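Local coordinates for protein ParA (Salmonella enterica subsp. enterica serovar Newport str. SL317, PDB 3EZF) that probably uses a P-loop ATPase domain in plasmid partition and, together with a winged helix-turn-helix DNA-binding region, takes part in ADP-mediated transcriptional regulation, at residues A177-R191 with I235-D247. Numbering follows the deposited sequence.
Unlike the reference sequence in segment 177-191: Asn184 (reference Asp). Unlike the reference sequence in segment 235-247: Ile235 (reference Val), Arg238 (reference Lys), Asn239 (reference Lys), Asp242 (reference Glu).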
loop_
_atom_site.group_PDB
_atom_site.type_symbol
_atom_site.label_atom_id
_atom_site.label_comp_id
_atom_site.label_asym_id
_atom_site.label_seq_id
_atom_site.Cartn_x
_atom_site.Cartn_y
_atom_site.Cartn_z
ATOM N N ALA A 177 3.487 2.568 17.869
ATOM C CA ALA A 177 3.514 1.264 18.520
ATOM C C ALA A 177 4.928 0.680 18.509
ATOM O O ALA A 177 5.385 0.096 19.499
ATOM C CB ALA A 177 2.542 0.319 17.819
ATOM N N ALA A 178 5.619 0.842 17.388
ATOM C CA ALA A 178 6.977 0.333 17.269
ATOM C C ALA A 178 7.861 0.985 18.324
ATOM O O ALA A 178 8.674 0.328 18.964
ATOM C CB ALA A 178 7.514 0.611 15.880
ATOM N N GLN A 179 7.677 2.286 18.503
ATOM C CA GLN A 179 8.440 3.046 19.478
ATOM C C GLN A 179 8.042 2.670 20.908
ATOM O O GLN A 179 8.916 2.436 21.749
ATOM C CB GLN A 179 8.236 4.538 19.232
ATOM C CG GLN A 179 8.785 5.019 17.885
ATOM C CD GLN A 179 8.249 6.391 17.471
ATOM O OE1 GLN A 179 8.470 6.839 16.341
ATOM N NE2 GLN A 179 7.541 7.060 18.382
ATOM N N ALA A 180 6.740 2.591 21.183
ATOM C CA ALA A 180 6.271 2.232 22.518
ATOM C C ALA A 180 6.845 0.897 22.969
ATOM O O ALA A 180 7.201 0.727 24.136
ATOM C CB ALA A 180 4.781 2.182 22.547
ATOM N N MET A 181 6.957 -0.053 22.051
ATOM C CA MET A 181 7.497 -1.364 22.400
ATOM C C MET A 181 8.952 -1.280 22.836
ATOM O O MET A 181 9.387 -1.978 23.741
ATOM C CB MET A 181 7.411 -2.303 21.207
ATOM C CG MET A 181 6.016 -2.578 20.712
ATOM S SD MET A 181 6.049 -3.442 19.068
ATOM C CE MET A 181 6.365 -5.058 19.623
ATOM N N LEU A 182 9.710 -0.430 22.166
ATOM C CA LEU A 182 11.126 -0.282 22.475
ATOM C C LEU A 182 11.393 0.519 23.751
ATOM O O LEU A 182 12.418 0.320 24.409
ATOM C CB LEU A 182 11.856 0.362 21.285
ATOM C CG LEU A 182 11.978 -0.504 20.022
ATOM C CD1 LEU A 182 12.643 0.289 18.885
ATOM C CD2 LEU A 182 12.790 -1.748 20.356
ATOM N N ASN A 183 10.463 1.398 24.122
ATOM C CA ASN A 183 10.650 2.227 25.306
ATOM C C ASN A 183 10.238 1.614 26.637
ATOM O O ASN A 183 10.161 2.321 27.643
ATOM C CB ASN A 183 9.938 3.565 25.131
ATOM C CG ASN A 183 10.384 4.294 23.893
ATOM O OD1 ASN A 183 11.561 4.276 23.548
ATOM N ND2 ASN A 183 9.447 4.951 23.221
ATOM N N ASN A 184 9.981 0.312 26.659
ATOM C CA ASN A 184 9.589 -0.353 27.898
ATOM C C ASN A 184 8.709 0.557 28.787
ATOM O O ASN A 184 9.009 0.762 29.965
ATOM C CB ASN A 184 10.846 -0.760 28.663
ATOM C CG ASN A 184 10.602 -1.897 29.622
ATOM O OD1 ASN A 184 9.474 -2.150 30.028
ATOM N ND2 ASN A 184 11.668 -2.590 30.000
ATOM N N LEU A 185 7.636 1.105 28.212
ATOM C CA LEU A 185 6.716 1.980 28.939
ATOM C C LEU A 185 5.913 1.218 29.975
ATOM O O LEU A 185 5.930 -0.015 30.009
ATOM C CB LEU A 185 5.749 2.654 27.977
ATOM C CG LEU A 185 6.389 3.418 26.823
ATOM C CD1 LEU A 185 5.296 4.217 26.100
ATOM C CD2 LEU A 185 7.479 4.335 27.352
ATOM N N ASP A 186 5.192 1.970 30.801
ATOM C CA ASP A 186 4.374 1.416 31.881
ATOM C C ASP A 186 2.895 1.540 31.547
ATOM O O ASP A 186 2.505 2.326 30.683
ATOM C CB ASP A 186 4.671 2.174 33.176
ATOM C CG ASP A 186 4.529 3.686 33.001
ATOM O OD1 ASP A 186 3.458 4.242 33.332
ATOM O OD2 ASP A 186 5.485 4.320 32.506
ATOM N N ALA A 187 2.069 0.779 32.253
ATOM C CA ALA A 187 0.633 0.798 32.008
ATOM C C ALA A 187 0.033 2.201 31.903
ATOM O O ALA A 187 -0.739 2.496 30.993
ATOM C CB ALA A 187 -0.076 0.006 33.089
ATOM N N GLU A 188 0.403 3.068 32.830
ATOM C CA GLU A 188 -0.119 4.427 32.864
ATOM C C GLU A 188 0.279 5.238 31.641
ATOM O O GLU A 188 -0.556 5.895 31.025
ATOM C CB GLU A 188 0.375 5.135 34.125
ATOM C CG GLU A 188 0.331 4.265 35.385
ATOM C CD GLU A 188 1.249 3.035 35.299
ATOM O OE1 GLU A 188 2.497 3.191 35.327
ATOM O OE2 GLU A 188 0.710 1.907 35.194
ATOM N N THR A 189 1.561 5.195 31.293
ATOM C CA THR A 189 2.050 5.944 30.144
ATOM C C THR A 189 1.268 5.576 28.885
ATOM O O THR A 189 0.827 6.458 28.149
ATOM C CB THR A 189 3.572 5.692 29.892
ATOM O OG1 THR A 189 4.324 5.989 31.079
ATOM C CG2 THR A 189 4.076 6.578 28.750
ATOM N N LEU A 190 1.092 4.282 28.631
ATOM C CA LEU A 190 0.357 3.856 27.442
ATOM C C LEU A 190 -1.063 4.408 27.482
ATOM O O LEU A 190 -1.604 4.870 26.481
ATOM C CB LEU A 190 0.316 2.337 27.374
ATOM C CG LEU A 190 1.679 1.716 27.099
ATOM C CD1 LEU A 190 1.750 0.341 27.723
ATOM C CD2 LEU A 190 1.920 1.674 25.598
ATOM N N ARG A 191 -1.636 4.374 28.676
ATOM C CA ARG A 191 -2.991 4.837 28.949
ATOM C C ARG A 191 -3.265 6.321 28.679
ATOM O O ARG A 191 -4.063 6.664 27.811
ATOM C CB ARG A 191 -3.316 4.513 30.411
ATOM C CG ARG A 191 -4.761 4.678 30.819
ATOM C CD ARG A 191 -4.942 4.279 32.277
ATOM N NE ARG A 191 -4.142 3.102 32.614
ATOM C CZ ARG A 191 -4.542 2.118 33.416
ATOM N NH1 ARG A 191 -5.747 2.153 33.971
ATOM N NH2 ARG A 191 -3.734 1.101 33.674
ATOM N N ILE A 235 8.086 -8.938 22.304
ATOM C CA ILE A 235 7.968 -7.576 22.819
ATOM C C ILE A 235 6.532 -7.061 22.807
ATOM O O ILE A 235 6.066 -6.524 23.802
ATOM C CB ILE A 235 8.824 -6.568 22.026
ATOM C CG1 ILE A 235 10.229 -7.122 21.771
ATOM C CG2 ILE A 235 8.915 -5.273 22.813
ATOM C CD1 ILE A 235 10.957 -7.554 23.026
ATOM N N LEU A 236 5.838 -7.228 21.683
ATOM C CA LEU A 236 4.450 -6.765 21.551
ATOM C C LEU A 236 3.555 -7.267 22.690
ATOM O O LEU A 236 2.775 -6.508 23.231
ATOM C CB LEU A 236 3.848 -7.210 20.198
ATOM C CG LEU A 236 2.683 -6.421 19.569
ATOM C CD1 LEU A 236 1.946 -7.330 18.612
ATOM C CD2 LEU A 236 1.721 -5.913 20.603
ATOM N N ARG A 237 3.668 -8.540 23.055
ATOM C CA ARG A 237 2.836 -9.092 24.117
ATOM C C ARG A 237 3.267 -8.595 25.484
ATOM O O ARG A 237 2.442 -8.399 26.362
ATOM C CB ARG A 237 2.895 -10.630 24.121
ATOM C CG ARG A 237 1.538 -11.368 24.015
ATOM C CD ARG A 237 0.581 -11.247 25.215
ATOM N NE ARG A 237 -0.779 -11.619 24.789
ATOM C CZ ARG A 237 -1.834 -11.817 25.586
ATOM N NH1 ARG A 237 -1.738 -11.695 26.906
ATOM N NH2 ARG A 237 -3.007 -12.137 25.054
ATOM N N ARG A 238 4.560 -8.383 25.666
ATOM C CA ARG A 238 5.053 -7.956 26.958
ATOM C C ARG A 238 5.076 -6.461 27.247
ATOM O O ARG A 238 4.786 -6.054 28.363
ATOM C CB ARG A 238 6.461 -8.506 27.172
ATOM C CG ARG A 238 6.767 -8.799 28.624
ATOM C CD ARG A 238 8.249 -8.640 28.941
ATOM N NE ARG A 238 8.665 -7.238 28.920
ATOM C CZ ARG A 238 9.522 -6.706 29.788
ATOM N NH1 ARG A 238 10.053 -7.465 30.743
ATOM N NH2 ARG A 238 9.845 -5.417 29.709
ATOM N N ASN A 239 5.413 -5.638 26.261
ATOM C CA ASN A 239 5.526 -4.205 26.499
ATOM C C ASN A 239 4.310 -3.335 26.203
ATOM O O ASN A 239 4.294 -2.156 26.551
ATOM C CB ASN A 239 6.766 -3.670 25.764
ATOM C CG ASN A 239 8.063 -4.247 26.311
ATOM O OD1 ASN A 239 9.134 -4.030 25.752
ATOM N ND2 ASN A 239 7.967 -4.984 27.411
ATOM N N ILE A 240 3.299 -3.899 25.557
ATOM C CA ILE A 240 2.095 -3.129 25.280
ATOM C C ILE A 240 0.838 -3.885 25.680
ATOM O O ILE A 240 0.128 -3.471 26.595
ATOM C CB ILE A 240 1.975 -2.722 23.775
ATOM C CG1 ILE A 240 3.071 -1.698 23.421
ATOM C CG2 ILE A 240 0.570 -2.136 23.505
ATOM C CD1 ILE A 240 3.075 -1.226 21.990
ATOM N N ILE A 241 0.591 -5.003 25.000
ATOM C CA ILE A 241 -0.592 -5.836 25.220
ATOM C C ILE A 241 -0.809 -6.260 26.654
ATOM O O ILE A 241 -1.855 -5.963 27.228
ATOM C CB ILE A 241 -0.578 -7.096 24.296
ATOM C CG1 ILE A 241 -0.946 -6.679 22.864
ATOM C CG2 ILE A 241 -1.568 -8.141 24.792
ATOM C CD1 ILE A 241 -0.870 -7.785 21.848
ATOM N N ASP A 242 0.159 -6.950 27.245
ATOM C CA ASP A 242 0.001 -7.375 28.634
ATOM C C ASP A 242 -0.055 -6.181 29.588
ATOM O O ASP A 242 -0.576 -6.297 30.688
ATOM C CB ASP A 242 1.126 -8.331 29.058
ATOM C CG ASP A 242 0.739 -9.799 28.900
ATOM O OD1 ASP A 242 -0.463 -10.076 28.701
ATOM O OD2 ASP A 242 1.625 -10.682 28.990
ATOM N N ARG A 243 0.455 -5.027 29.169
ATOM C CA ARG A 243 0.437 -3.856 30.039
ATOM C C ARG A 243 -0.896 -3.089 30.011
ATOM O O ARG A 243 -1.123 -2.195 30.832
ATOM C CB ARG A 243 1.593 -2.911 29.687
ATOM C CG ARG A 243 2.956 -3.586 29.676
ATOM C CD ARG A 243 4.003 -2.789 30.421
ATOM N NE ARG A 243 4.376 -3.445 31.675
ATOM C CZ ARG A 243 5.302 -4.398 31.803
ATOM N NH1 ARG A 243 5.986 -4.832 30.746
ATOM N NH2 ARG A 243 5.539 -4.927 33.006
ATOM N N VAL A 244 -1.767 -3.426 29.061
ATOM C CA VAL A 244 -3.087 -2.782 28.955
ATOM C C VAL A 244 -4.191 -3.851 28.968
ATOM O O VAL A 244 -5.357 -3.579 28.676
ATOM C CB VAL A 244 -3.239 -1.953 27.665
ATOM C CG1 VAL A 244 -2.121 -0.964 27.564
ATOM C CG2 VAL A 244 -3.309 -2.866 26.447
ATOM N N ALA A 245 -3.791 -5.068 29.322
ATOM C CA ALA A 245 -4.683 -6.212 29.387
ATOM C C ALA A 245 -6.003 -5.967 30.116
ATOM O O ALA A 245 -7.054 -6.342 29.613
ATOM C CB ALA A 245 -3.946 -7.399 30.017
ATOM N N ASP A 246 -5.973 -5.351 31.295
ATOM C CA ASP A 246 -7.224 -5.116 32.021
ATOM C C ASP A 246 -7.898 -3.838 31.538
ATOM O O ASP A 246 -8.331 -3.034 32.347
ATOM C CB ASP A 246 -6.957 -5.003 33.523
ATOM C CG ASP A 246 -6.353 -6.261 34.104
ATOM O OD1 ASP A 246 -6.978 -7.328 33.952
ATOM O OD2 ASP A 246 -5.262 -6.190 34.713
ATOM N N ASP A 247 -7.996 -3.639 30.228
ATOM C CA ASP A 247 -8.593 -2.404 29.727
ATOM C C ASP A 247 -9.307 -2.540 28.389
ATOM O O ASP A 247 -10.040 -1.632 27.965
ATOM C CB ASP A 247 -7.517 -1.327 29.579
ATOM C CG ASP A 247 -6.860 -0.974 30.890
ATOM O OD1 ASP A 247 -7.525 -0.362 31.748
ATOM O OD2 ASP A 247 -5.671 -1.317 31.062
#
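Ile240 and Met181 carry the apolar centre of this contact, a worked example of one side chain acting as a knob in a hole shared by two consecutive helices. Ile240 sits in a hole lined by Ala177, Ala180, Met181 and Leu190, its CD1 lying 3.5 Å from Met181 CG and 3.9 Å from Ala180 CB, and the Met181 and Ile240 side chains cross at about a right angle. Met181 has CG anti to its carbonyl carbon (chi1 -62°) and a bend at chi3 of 80°, which brings CE against the start of helix 235-241, beside Leu236 CB. From the same helix Ile235 contributes CG2, 3.7 Å from Met181 CB. Leu190 closes the far side, where its CD1 reaches Arg243 CB at 3.8 Å and Val244 CG1 at 4.1 Å.

The charged contact is at the edge: Arg191 and Asp247 form a long salt bridge, NH1 to OD1 3.8 Å. The carboxylate lies over one guanidinium face, displaced toward its rim and turned steeply to it, so no N-H points at OD1 and only charge attracts. Within 177-191, Asp186 caps helix 187-194 by accepting from Thr189 N at OD1.

Helices 177-182 and 235-241 pack almost perpendicularly, 85° between their directions, with Trp219 of helix 219-226 also touching Met181 and Ile235. The contact joins successive helical connections between parallel strands 149-153, 203-206 and 250-254, as expected of ParA's alpha/beta P-loop NTPase fold.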